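PDB 6BDE: 2,4-dihydroxyhept-2-ene-1,7-dioic acid aldolase from Kordia algicida OT-1, which binds heme b and, as a member of the H-NOX family, probably serves as a heme-based sensor of nitric oxide. Local coordinates for residues Thr42-Glu47 with Asp113-Thr118; Ala138-Gly143 with Thr170-Ile175. The protein carries 1 engineered substitution. One frame throughout, in Å; residues are numbered along the deposited sequence.

Interaction 1. Residues Thr42-Glu47 with Asp113-Thr118; sequences TYRFSE and DAELPT. With HEM (protoporphyrin IX containing Fe), chain B.
Arg44 and Glu115 form a salt bridge at the surface. It ties the turn before helix 45-59 to the loop whose backbone binds a heme propionate. The backbone sets up the glutamate: Glu115 N donates a nearly straight hydrogen bond to HEM O1A (2.9 Å, 172°). Its CB lies 4.2 Å from the same HEM O1A. CG stands anti to the carbonyl carbon (chi1 -64°), and the chain beyond it is extended, which carries CD away from the heme to within 4.1 Å of Arg44 NH1. At the tip the two oxygens divide the work. Glu115 OE2 takes a hydrogen bond from Arg44 NH1 at 3.1 Å, with its syn lone pair; the bond is bent, 141° at the hydrogen. The oxygen lies in the guanidinium plane, and the two flat groups are almost coplanar. Glu115 OE1 accepts from a water at 2.9 Å, and that water takes the N-H of Phe45 N at 3.0 Å and donates weakly to Tyr43 O. OE1 also makes a long, weak ion pair with Arg137. Nearby, Thr42 OG1 approaches Asp113 CB at 3.8 Å, while the hydroxyl is hydrogen-bonded to Lys2. With an alanine here instead of the glutamate, Arg44 would probably lose its carboxylate mate and the water the stronger of its two acceptors. The contact thus rests on charge and one water rather than on apolar packing.

Interaction 2. Residues Ala138-Gly143 with Thr170-Ile175; sequences AMHHFG and TEVKFI. With HEM (protoporphyrin IX containing Fe), chain B.
In the H-NOX fold a helix packs over the antiparallel sheet beside the heme, and here His140, in the first turn of helix 140-153, rests on Val172 and Phe174 of strand 171-178. Met139 is the N-cap residue of that helix. His140 CG sits between the backbone N and the carbonyl carbon (chi1 38°), which brings the imidazole against the valine. His140 CD2 meets Val172 CG2 at 3.7 Å, and the two side chains cross at about a right angle. At its ND1 edge the His140 ring shares a hydrogen bond with His141: His140 ND1 and His141 ND1 are 2.9 Å apart, each nitrogen lying in the plane of the other ring. At the start of the segment Ala138 CB lies 4.2 Å from Thr170 N, close to where the strand begins. The helix turn also faces the heme. Phe142 brings its ring edge to the porphyrin, with CD2 3.5 Å from HEM C2D. Met139 SD lies 3.6 Å from HEM CAD. Gly143 comes close too, and a CB there would be crowded by a heme methyl. Leu162 of strand 158-164 touches both Val172 and Phe174. The Phe174 ring points its edge at the helix backbone: its CZ lies 3.4 Å from His140 O, which is in the ring plane, and 4.0 Å from His140 CB.

Overall arrangement
From the N terminus, interaction 1 comes first. It closes a long, mostly helical loop from Thr42-Glu47 to Asp113-Thr118. That loop includes helix 99-110, which carries the axial heme ligand His104. The chain then enters the sheet. Interaction 2 opens at Ala138-Gly143 and closes at Thr170-Ile175, around helix 140-153 and strand 158-164. The two loops follow in series and neither nest nor cross. The centres of interactions 1 and 2 are about 16 Å apart. They touch where Phe45 CE1 meets Met139 SD at 3.6 Å. Both also reach the heme, with Leu116 and Phe142 on opposite faces. Together they join the helical part, the sheet and the cofactor.

Interaction 1. Residues Thr42-Glu47 with Asp113-Thr118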
ATOM      1  N   THR A  42       2.264  10.964 -14.062  1.00 56.53           N
ATOM      2  CA  THR A  42       3.400  10.202 -13.558  1.00 53.58           C
ATOM      3  C   THR A  42       4.371  11.171 -12.906  1.00 55.74           C
ATOM      4  O   THR A  42       4.847  12.106 -13.556  1.00 57.18           O
ATOM      5  CB  THR A  42       4.090   9.422 -14.680  1.00 56.12           C
ATOM      6  OG1 THR A  42       3.164   8.488 -15.251  1.00 55.80           O
ATOM      7  CG2 THR A  42       5.285   8.667 -14.132  1.00 52.34           C
ATOM      8  N   TYR A  43       4.665  10.944 -11.627  1.00 49.12           N
ATOM      9  CA  TYR A  43       5.456  11.867 -10.829  1.00 53.94           C
ATOM     10  C   TYR A  43       6.531  11.108 -10.066  1.00 49.05           C
ATOM     11  O   TYR A  43       6.387   9.917  -9.776  1.00 44.84           O
ATOM     12  CB  TYR A  43       4.571  12.648  -9.849  1.00 49.68           C
ATOM     13  CG  TYR A  43       3.354  13.268 -10.497  1.00 48.86           C
ATOM     14  CD1 TYR A  43       2.167  12.555 -10.622  1.00 50.16           C
ATOM     15  CD2 TYR A  43       3.394  14.564 -10.990  1.00 53.91           C
ATOM     16  CE1 TYR A  43       1.055  13.118 -11.217  1.00 50.62           C
ATOM     17  CE2 TYR A  43       2.287  15.136 -11.586  1.00 56.87           C
ATOM     18  CZ  TYR A  43       1.122  14.408 -11.697  1.00 54.71           C
ATOM     19  OH  TYR A  43       0.019  14.977 -12.290  1.00 57.40           O
ATOM     20  N   ARG A  44       7.609  11.818  -9.743  1.00 46.63           N
ATOM     21  CA  ARG A  44       8.705  11.226  -8.990  1.00 41.83           C
ATOM     22  C   ARG A  44       8.249  10.856  -7.584  1.00 41.40           C
ATOM     23  O   ARG A  44       7.499  11.596  -6.943  1.00 42.16           O
ATOM     24  CB  ARG A  44       9.883  12.198  -8.915  1.00 49.11           C
ATOM     25  CG  ARG A  44      10.597  12.439 -10.239  1.00 60.65           C
ATOM     26  CD  ARG A  44      10.667  11.173 -11.074  1.00 71.47           C
ATOM     27  NE  ARG A  44       9.708  11.193 -12.175  1.00 80.91           N
ATOM     28  CZ  ARG A  44       9.062  10.121 -12.621  1.00 81.05           C
ATOM     29  NH1 ARG A  44       9.270   8.938 -12.059  1.00 81.41           N
ATOM     30  NH2 ARG A  44       8.208  10.232 -13.629  1.00 80.14           N
ATOM     31  N   PHE A  45       8.711   9.697  -7.105  1.00 38.65           N
ATOM     32  CA  PHE A  45       8.363   9.274  -5.753  1.00 34.98           C
ATOM     33  C   PHE A  45       8.954  10.208  -4.705  1.00 32.73           C
ATOM     34  O   PHE A  45       8.426  10.301  -3.590  1.00 38.05           O
ATOM     35  CB  PHE A  45       8.832   7.841  -5.504  1.00 36.16           C
ATOM     36  CG  PHE A  45       8.664   7.389  -4.082  1.00 35.34           C
ATOM     37  CD1 PHE A  45       7.414   7.045  -3.594  1.00 33.27           C
ATOM     38  CD2 PHE A  45       9.752   7.324  -3.227  1.00 34.87           C
ATOM     39  CE1 PHE A  45       7.254   6.634  -2.284  1.00 33.75           C
ATOM     40  CE2 PHE A  45       9.599   6.914  -1.916  1.00 35.25           C
ATOM     41  CZ  PHE A  45       8.348   6.570  -1.444  1.00 34.27           C
ATOM     42  N   SER A  46      10.045  10.904  -5.040  1.00 32.12           N
ATOM     43  CA  SER A  46      10.645  11.846  -4.100  1.00 39.37           C
ATOM     44  C   SER A  46       9.655  12.922  -3.677  1.00 38.44           C
ATOM     45  O   SER A  46       9.782  13.490  -2.587  1.00 45.35           O
ATOM     46  CB  SER A  46      11.889  12.483  -4.719  1.00 40.16           C
ATOM     47  OG  SER A  46      11.565  13.172  -5.914  1.00 43.61           O
ATOM     48  N   GLU A  47       8.666  13.214  -4.524  1.00 39.85           N
ATOM     49  CA  GLU A  47       7.605  14.135  -4.138  1.00 41.65           C
ATOM     50  C   GLU A  47       6.755  13.543  -3.019  1.00 42.84           C
ATOM     51  O   GLU A  47       6.465  14.214  -2.021  1.00 40.17           O
ATOM     52  CB  GLU A  47       6.741  14.471  -5.352  1.00 42.25           C
ATOM     53  CG  GLU A  47       7.282  15.601  -6.211  1.00 49.12           C
ATOM     54  CD  GLU A  47       6.215  16.210  -7.092  1.00 53.66           C
ATOM     55  OE1 GLU A  47       5.034  16.179  -6.689  1.00 55.13           O
ATOM     56  OE2 GLU A  47       6.549  16.727  -8.180  1.00 55.47           O
ATOM     57  N   ASP A 113       3.495   3.102 -17.374  1.00 48.84           N
ATOM     58  CA  ASP A 113       4.539   3.803 -16.644  1.00 47.39           C
ATOM     59  C   ASP A 113       4.532   3.484 -15.154  1.00 49.28           C
ATOM     60  O   ASP A 113       5.172   4.200 -14.377  1.00 42.85           O
ATOM     61  CB  ASP A 113       4.400   5.314 -16.847  1.00 55.00           C
ATOM     62  CG  ASP A 113       4.638   5.735 -18.282  1.00 72.69           C
ATOM     63  OD1 ASP A 113       5.250   4.953 -19.039  1.00 70.23           O
ATOM     64  OD2 ASP A 113       4.210   6.847 -18.654  1.00 80.08           O
ATOM     65  N   ALA A 114       3.823   2.436 -14.740  1.00 46.61           N
ATOM     66  CA  ALA A 114       3.739   2.106 -13.325  1.00 41.09           C
ATOM     67  C   ALA A 114       5.101   1.696 -12.786  1.00 40.13           C
ATOM     68  O   ALA A 114       5.891   1.040 -13.471  1.00 43.32           O
ATOM     69  CB  ALA A 114       2.727   0.983 -13.096  1.00 40.33           C
ATOM     70  N   GLU A 115       5.375   2.096 -11.548  1.00 40.06           N
ATOM     71  CA  GLU A 115       6.590   1.714 -10.835  1.00 44.25           C
ATOM     72  C   GLU A 115       6.146   0.894  -9.629  1.00 42.04           C
ATOM     73  O   GLU A 115       5.665   1.444  -8.632  1.00 38.51           O
ATOM     74  CB  GLU A 115       7.404   2.942 -10.442  1.00 46.32           C
ATOM     75  CG  GLU A 115       7.930   3.710 -11.648  1.00 48.64           C
ATOM     76  CD  GLU A 115       8.668   4.978 -11.271  1.00 60.59           C
ATOM     77  OE1 GLU A 115       9.289   5.009 -10.189  1.00 62.56           O
ATOM     78  OE2 GLU A 115       8.627   5.946 -12.062  1.00 66.43           O
ATOM     79  N   LEU A 116       6.299  -0.423  -9.731  1.00 34.23           N
ATOM     80  CA  LEU A 116       5.717  -1.368  -8.798  1.00 31.16           C
ATOM     81  C   LEU A 116       6.801  -2.122  -8.036  1.00 30.86           C
ATOM     82  O   LEU A 116       7.929  -2.254  -8.520  1.00 34.81           O
ATOM     83  CB  LEU A 116       4.824  -2.368  -9.545  1.00 32.33           C
ATOM     84  CG  LEU A 116       3.690  -1.738 -10.356  1.00 33.61           C
ATOM     85  CD1 LEU A 116       3.175  -2.707 -11.406  1.00 38.41           C
ATOM     86  CD2 LEU A 116       2.566  -1.292  -9.434  1.00 38.93           C
ATOM     87  N   PRO A 117       6.495  -2.620  -6.843  1.00 28.29           N
ATOM     88  CA  PRO A 117       7.459  -3.433  -6.101  1.00 29.62           C
ATOM     89  C   PRO A 117       7.481  -4.855  -6.651  1.00 30.19           C
ATOM     90  O   PRO A 117       6.736  -5.210  -7.561  1.00 32.85           O
ATOM     91  CB  PRO A 117       6.916  -3.389  -4.673  1.00 30.66           C
ATOM     92  CG  PRO A 117       5.441  -3.300  -4.862  1.00 31.62           C
ATOM     93  CD  PRO A 117       5.227  -2.466  -6.106  1.00 27.92           C
ATOM     94  N   THR A 118       8.357  -5.672  -6.078  1.00 26.24           N
ATOM     95  CA  THR A 118       8.418  -7.092  -6.386  1.00 30.11           C
ATOM     96  C   THR A 118       8.056  -7.899  -5.148  1.00 26.49           C
ATOM     97  O   THR A 118       8.472  -7.566  -4.033  1.00 29.11           O
ATOM     98  CB  THR A 118       9.807  -7.502  -6.888  1.00 34.74           C
ATOM     99  OG1 THR A 118      10.815  -6.925  -6.051  1.00 35.80           O
ATOM    100  CG2 THR A 118      10.015  -7.026  -8.315  1.00 30.26           C
TER
HETATM  101  CHA HEM B 201       1.914   0.424  -6.016  1.00 38.91           C
HETATM  102  CHB HEM B 201      -2.705  -1.071  -8.448  1.00 36.41           C
HETATM  103  CHC HEM B 201      -3.140  -5.366  -5.021  1.00 37.90           C
HETATM  104  CHD HEM B 201       1.363  -3.727  -2.419  1.00 31.59           C
HETATM  105  C1A HEM B 201       0.472   0.047  -6.842  1.00 35.01           C
HETATM  106  C2A HEM B 201       0.122   1.155  -7.648  1.00 39.84           C
HETATM  107  C3A HEM B 201      -1.014   0.780  -8.245  1.00 38.67           C
HETATM  108  C4A HEM B 201      -1.263  -0.515  -7.749  1.00 36.53           C
HETATM  109  CMA HEM B 201      -1.849   1.576  -9.245  1.00 39.23           C
HETATM  110  CAA HEM B 201       0.882   2.469  -7.827  1.00 32.68           C
HETATM  111  CBA HEM B 201       1.880   2.283  -8.974  1.00 36.99           C
HETATM  112  CGA HEM B 201       2.590   3.592  -9.311  1.00 38.82           C
HETATM  113  O1A HEM B 201       3.296   3.671 -10.351  1.00 40.13           O
HETATM  114  O2A HEM B 201       2.471   4.593  -8.557  1.00 40.66           O
HETATM  115  C1B HEM B 201      -3.094  -2.389  -7.526  1.00 36.52           C
HETATM  116  C2B HEM B 201      -4.506  -2.994  -7.653  1.00 36.40           C
HETATM  117  C3B HEM B 201      -4.547  -4.093  -6.745  1.00 39.00           C
HETATM  118  C4B HEM B 201      -3.185  -4.118  -6.116  1.00 35.51           C
HETATM  119  CMB HEM B 201      -5.625  -2.514  -8.578  1.00 46.72           C
HETATM  120  CAB HEM B 201      -5.699  -5.055  -6.473  1.00 38.06           C
HETATM  121  CBB HEM B 201      -6.236  -5.754  -7.451  1.00 53.14           C
HETATM  122  C1C HEM B 201      -1.767  -4.961  -4.080  1.00 34.91           C
HETATM  123  C2C HEM B 201      -1.767  -5.682  -2.866  1.00 32.73           C
HETATM  124  C3C HEM B 201      -0.656  -5.274  -2.230  1.00 33.14           C
HETATM  125  C4C HEM B 201      -0.064  -4.343  -3.106  1.00 31.83           C
HETATM  126  CMC HEM B 201      -2.797  -6.701  -2.385  1.00 35.05           C
HETATM  127  CAC HEM B 201      -0.139  -5.727  -0.869  1.00 43.12           C
HETATM  128  CBC HEM B 201       0.860  -6.580  -0.803  1.00 46.74           C
HETATM  129  C1D HEM B 201       1.676  -2.396  -3.386  1.00 30.76           C
HETATM  130  C2D HEM B 201       2.715  -1.530  -2.714  1.00 29.79           C
HETATM  131  C3D HEM B 201       2.902  -0.435  -3.600  1.00 27.82           C
HETATM  132  C4D HEM B 201       1.951  -0.679  -4.792  1.00 30.76           C
HETATM  133  CMD HEM B 201       3.428  -1.776  -1.386  1.00 30.63           C
HETATM  134  CAD HEM B 201       3.858   0.742  -3.403  1.00 30.61           C
HETATM  135  CBD HEM B 201       4.923   0.773  -4.495  1.00 32.71           C
HETATM  136  CGD HEM B 201       6.188   0.100  -3.974  1.00 32.24           C
HETATM  137  O1D HEM B 201       6.143  -0.570  -2.909  1.00 30.69           O
HETATM  138  O2D HEM B 201       7.266   0.215  -4.614  1.00 30.75           O
HETATM  139  NA  HEM B 201      -0.395  -1.050  -6.783  1.00 35.39           N
HETATM  140  NB  HEM B 201      -2.203  -3.055  -6.459  1.00 37.45           N
HETATM  141  NC  HEM B 201      -0.745  -4.029  -4.292  1.00 33.52           N
HETATM  142  ND  HEM B 201       1.059  -1.931  -4.659  1.00 32.89           N
HETATM  143 FE   HEM B 201      -0.284  -2.846  -5.861  1.00 33.46          FE
HETATM  144  O   HOH W   1       9.056   7.793  -9.333  1.00 59.10           O

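Interaction 2. Residues Ala138-Gly143 with Thr170-Ile175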
ATOM      1  N   ALA A 138      10.383   1.636  -0.248  1.00 29.17           N
ATOM      2  CA  ALA A 138      10.224   1.208   1.144  1.00 27.69           C
ATOM      3  C   ALA A 138       8.806   1.454   1.654  1.00 27.81           C
ATOM      4  O   ALA A 138       8.599   1.957   2.760  1.00 31.54           O
ATOM      5  CB  ALA A 138      11.253   1.892   2.046  1.00 27.20           C
ATOM      6  N   MET A 139       7.818   1.096   0.838  1.00 27.06           N
ATOM      7  CA  MET A 139       6.409   1.254   1.194  1.00 27.32           C
ATOM      8  C   MET A 139       5.812  -0.046   1.717  1.00 28.59           C
ATOM      9  O   MET A 139       4.692  -0.421   1.358  1.00 30.01           O
ATOM     10  CB  MET A 139       5.618   1.776  -0.001  1.00 26.77           C
ATOM     11  CG  MET A 139       6.029   3.178  -0.427  1.00 28.87           C
ATOM     12  SD  MET A 139       5.126   3.793  -1.859  1.00 34.60           S
ATOM     13  CE  MET A 139       3.447   3.781  -1.235  1.00 32.09           C
ATOM     14  N   HIS A 140       6.551  -0.742   2.586  1.00 25.25           N
ATOM     15  CA  HIS A 140       6.098  -2.036   3.088  1.00 26.69           C
ATOM     16  C   HIS A 140       4.795  -1.914   3.869  1.00 24.97           C
ATOM     17  O   HIS A 140       3.940  -2.807   3.808  1.00 25.77           O
ATOM     18  CB  HIS A 140       7.190  -2.666   3.956  1.00 28.93           C
ATOM     19  CG  HIS A 140       7.931  -1.682   4.809  1.00 26.29           C
ATOM     20  ND1 HIS A 140       7.449  -1.236   6.020  1.00 27.85           N
ATOM     21  CD2 HIS A 140       9.120  -1.063   4.626  1.00 28.32           C
ATOM     22  CE1 HIS A 140       8.308  -0.382   6.546  1.00 28.51           C
ATOM     23  NE2 HIS A 140       9.332  -0.259   5.721  1.00 27.64           N
ATOM     24  N   HIS A 141       4.622  -0.822   4.617  1.00 28.73           N
ATOM     25  CA  HIS A 141       3.399  -0.653   5.390  1.00 26.19           C
ATOM     26  C   HIS A 141       2.208  -0.256   4.527  1.00 27.82           C
ATOM     27  O   HIS A 141       1.063  -0.501   4.924  1.00 28.10           O
ATOM     28  CB  HIS A 141       3.615   0.374   6.505  1.00 25.63           C
ATOM     29  CG  HIS A 141       4.068  -0.236   7.793  1.00 31.09           C
ATOM     30  ND1 HIS A 141       5.197  -1.022   7.886  1.00 30.40           N
ATOM     31  CD2 HIS A 141       3.536  -0.195   9.037  1.00 27.89           C
ATOM     32  CE1 HIS A 141       5.346  -1.430   9.133  1.00 30.84           C
ATOM     33  NE2 HIS A 141       4.351  -0.942   9.852  1.00 33.73           N
ATOM     34  N   PHE A 142       2.450   0.353   3.364  1.00 27.03           N
ATOM     35  CA  PHE A 142       1.377   0.518   2.389  1.00 28.30           C
ATOM     36  C   PHE A 142       0.869  -0.838   1.920  1.00 29.91           C
ATOM     37  O   PHE A 142      -0.345  -1.061   1.834  1.00 28.74           O
ATOM     38  CB  PHE A 142       1.866   1.355   1.205  1.00 31.98           C
ATOM     39  CG  PHE A 142       0.814   1.604   0.159  1.00 30.56           C
ATOM     40  CD1 PHE A 142      -0.190   2.535   0.370  1.00 33.05           C
ATOM     41  CD2 PHE A 142       0.836   0.911  -1.041  1.00 30.90           C
ATOM     42  CE1 PHE A 142      -1.157   2.765  -0.593  1.00 35.93           C
ATOM     43  CE2 PHE A 142      -0.127   1.139  -2.009  1.00 31.45           C
ATOM     44  CZ  PHE A 142      -1.125   2.067  -1.785  1.00 37.48           C
ATOM     45  N   GLY A 143       1.785  -1.763   1.627  1.00 28.01           N
ATOM     46  CA  GLY A 143       1.379  -3.113   1.286  1.00 28.27           C
ATOM     47  C   GLY A 143       0.767  -3.860   2.453  1.00 27.00           C
ATOM     48  O   GLY A 143      -0.144  -4.670   2.263  1.00 27.89           O
ATOM     49  N   THR A 170      13.824  -1.374   2.230  1.00 31.89           N
ATOM     50  CA  THR A 170      13.758  -1.686   0.809  1.00 27.06           C
ATOM     51  C   THR A 170      13.754  -3.183   0.527  1.00 32.30           C
ATOM     52  O   THR A 170      13.554  -3.578  -0.627  1.00 31.74           O
ATOM     53  CB  THR A 170      14.923  -1.026   0.060  1.00 32.17           C
ATOM     54  OG1 THR A 170      16.165  -1.448   0.630  1.00 33.49           O
ATOM     55  CG2 THR A 170      14.817   0.491   0.147  1.00 32.15           C
ATOM     56  N   GLU A 171      13.981  -4.015   1.540  1.00 29.17           N
ATOM     57  CA  GLU A 171      13.811  -5.462   1.428  1.00 30.05           C
ATOM     58  C   GLU A 171      13.203  -5.949   2.735  1.00 29.82           C
ATOM     59  O   GLU A 171      13.845  -5.866   3.787  1.00 31.04           O
ATOM     60  CB  GLU A 171      15.134  -6.171   1.139  1.00 33.18           C
ATOM     61  CG  GLU A 171      14.975  -7.668   0.918  1.00 36.68           C
ATOM     62  CD  GLU A 171      16.301  -8.381   0.744  1.00 41.08           C
ATOM     63  OE1 GLU A 171      17.331  -7.695   0.577  1.00 39.53           O
ATOM     64  OE2 GLU A 171      16.312  -9.630   0.777  1.00 43.20           O
ATOM     65  N   VAL A 172      11.968  -6.440   2.673  1.00 26.28           N
ATOM     66  CA  VAL A 172      11.205  -6.813   3.859  1.00 30.13           C
ATOM     67  C   VAL A 172      10.608  -8.195   3.644  1.00 32.52           C
ATOM     68  O   VAL A 172       9.971  -8.449   2.615  1.00 29.91           O
ATOM     69  CB  VAL A 172      10.094  -5.790   4.165  1.00 28.10           C
ATOM     70  CG1 VAL A 172       9.342  -6.183   5.428  1.00 28.77           C
ATOM     71  CG2 VAL A 172      10.673  -4.388   4.296  1.00 30.79           C
ATOM     72  N   LYS A 173      10.807  -9.083   4.615  1.00 27.90           N
ATOM     73  CA  LYS A 173      10.197 -10.406   4.595  1.00 26.34           C
ATOM     74  C   LYS A 173       8.841 -10.342   5.290  1.00 28.60           C
ATOM     75  O   LYS A 173       8.758  -9.966   6.464  1.00 31.45           O
ATOM     76  CB  LYS A 173      11.099 -11.433   5.275  1.00 30.65           C
ATOM     77  CG  LYS A 173      10.554 -12.854   5.242  1.00 37.01           C
ATOM     78  CD  LYS A 173      11.277 -13.749   6.235  1.00 43.17           C
ATOM     79  CE  LYS A 173      11.692 -15.065   5.597  1.00 51.66           C
ATOM     80  NZ  LYS A 173      12.384 -15.961   6.564  1.00 54.34           N
ATOM     81  N   PHE A 174       7.785 -10.701   4.565  1.00 27.02           N
ATOM     82  CA  PHE A 174       6.435 -10.763   5.110  1.00 27.19           C
ATOM     83  C   PHE A 174       6.135 -12.199   5.519  1.00 28.82           C
ATOM     84  O   PHE A 174       6.194 -13.109   4.685  1.00 31.12           O
ATOM     85  CB  PHE A 174       5.406 -10.281   4.087  1.00 30.41           C
ATOM     86  CG  PHE A 174       5.307  -8.786   3.973  1.00 27.91           C
ATOM     87  CD1 PHE A 174       6.296  -8.056   3.334  1.00 26.90           C
ATOM     88  CD2 PHE A 174       4.214  -8.111   4.491  1.00 33.32           C
ATOM     89  CE1 PHE A 174       6.199  -6.680   3.222  1.00 26.39           C
ATOM     90  CE2 PHE A 174       4.112  -6.737   4.380  1.00 31.99           C
ATOM     91  CZ  PHE A 174       5.105  -6.020   3.747  1.00 25.39           C
ATOM     92  N   ILE A 175       5.814 -12.400   6.791  1.00 28.43           N
ATOM     93  CA  ILE A 175       5.412 -13.705   7.306  1.00 32.21           C
ATOM     94  C   ILE A 175       3.930 -13.605   7.641  1.00 36.09           C
ATOM     95  O   ILE A 175       3.547 -13.017   8.658  1.00 36.31           O
ATOM     96  CB  ILE A 175       6.243 -14.129   8.521  1.00 42.11           C
ATOM     97  CG1 ILE A 175       7.735 -13.977   8.223  1.00 49.31           C
ATOM     98  CG2 ILE A 175       5.924 -15.566   8.903  1.00 45.40           C
ATOM     99  CD1 ILE A 175       8.635 -14.386   9.369  1.00 54.99           C
TER
HETATM  100  CHA HEM B 201       1.914   0.424  -6.016  1.00 38.91           C
HETATM  101  CHB HEM B 201      -2.705  -1.071  -8.448  1.00 36.41           C
HETATM  102  CHC HEM B 201      -3.140  -5.366  -5.021  1.00 37.90           C
HETATM  103  CHD HEM B 201       1.363  -3.727  -2.419  1.00 31.59           C
HETATM  104  C1A HEM B 201       0.472   0.047  -6.842  1.00 35.01           C
HETATM  105  C2A HEM B 201       0.122   1.155  -7.648  1.00 39.84           C
HETATM  106  C3A HEM B 201      -1.014   0.780  -8.245  1.00 38.67           C
HETATM  107  C4A HEM B 201      -1.263  -0.515  -7.749  1.00 36.53           C
HETATM  108  CMA HEM B 201      -1.849   1.576  -9.245  1.00 39.23           C
HETATM  109  CAA HEM B 201       0.882   2.469  -7.827  1.00 32.68           C
HETATM  110  CBA HEM B 201       1.880   2.283  -8.974  1.00 36.99           C
HETATM  111  CGA HEM B 201       2.590   3.592  -9.311  1.00 38.82           C
HETATM  112  O1A HEM B 201       3.296   3.671 -10.351  1.00 40.13           O
HETATM  113  O2A HEM B 201       2.471   4.593  -8.557  1.00 40.66           O
HETATM  114  C1B HEM B 201      -3.094  -2.389  -7.526  1.00 36.52           C
HETATM  115  C2B HEM B 201      -4.506  -2.994  -7.653  1.00 36.40           C
HETATM  116  C3B HEM B 201      -4.547  -4.093  -6.745  1.00 39.00           C
HETATM  117  C4B HEM B 201      -3.185  -4.118  -6.116  1.00 35.51           C
HETATM  118  CMB HEM B 201      -5.625  -2.514  -8.578  1.00 46.72           C
HETATM  119  CAB HEM B 201      -5.699  -5.055  -6.473  1.00 38.06           C
HETATM  120  CBB HEM B 201      -6.236  -5.754  -7.451  1.00 53.14           C
HETATM  121  C1C HEM B 201      -1.767  -4.961  -4.080  1.00 34.91           C
HETATM  122  C2C HEM B 201      -1.767  -5.682  -2.866  1.00 32.73           C
HETATM  123  C3C HEM B 201      -0.656  -5.274  -2.230  1.00 33.14           C
HETATM  124  C4C HEM B 201      -0.064  -4.343  -3.106  1.00 31.83           C
HETATM  125  CMC HEM B 201      -2.797  -6.701  -2.385  1.00 35.05           C
HETATM  126  CAC HEM B 201      -0.139  -5.727  -0.869  1.00 43.12           C
HETATM  127  CBC HEM B 201       0.860  -6.580  -0.803  1.00 46.74           C
HETATM  128  C1D HEM B 201       1.676  -2.396  -3.386  1.00 30.76           C
HETATM  129  C2D HEM B 201       2.715  -1.530  -2.714  1.00 29.79           C
HETATM  130  C3D HEM B 201       2.902  -0.435  -3.600  1.00 27.82           C
HETATM  131  C4D HEM B 201       1.951  -0.679  -4.792  1.00 30.76           C
HETATM  132  CMD HEM B 201       3.428  -1.776  -1.386  1.00 30.63           C
HETATM  133  CAD HEM B 201       3.858   0.742  -3.403  1.00 30.61           C
HETATM  134  CBD HEM B 201       4.923   0.773  -4.495  1.00 32.71           C
HETATM  135  CGD HEM B 201       6.188   0.100  -3.974  1.00 32.24           C
HETATM  136  O1D HEM B 201       6.143  -0.570  -2.909  1.00 30.69           O
HETATM  137  O2D HEM B 201       7.266   0.215  -4.614  1.00 30.75           O
HETATM  138  NA  HEM B 201      -0.395  -1.050  -6.783  1.00 35.39           N
HETATM  139  NB  HEM B 201      -2.203  -3.055  -6.459  1.00 37.45           N
HETATM  140  NC  HEM B 201      -0.745  -4.029  -4.292  1.00 33.52           N
HETATM  141  ND  HEM B 201       1.059  -1.931  -4.659  1.00 32.89           N
HETATM  142 FE   HEM B 201      -0.284  -2.846  -5.861  1.00 33.46          FE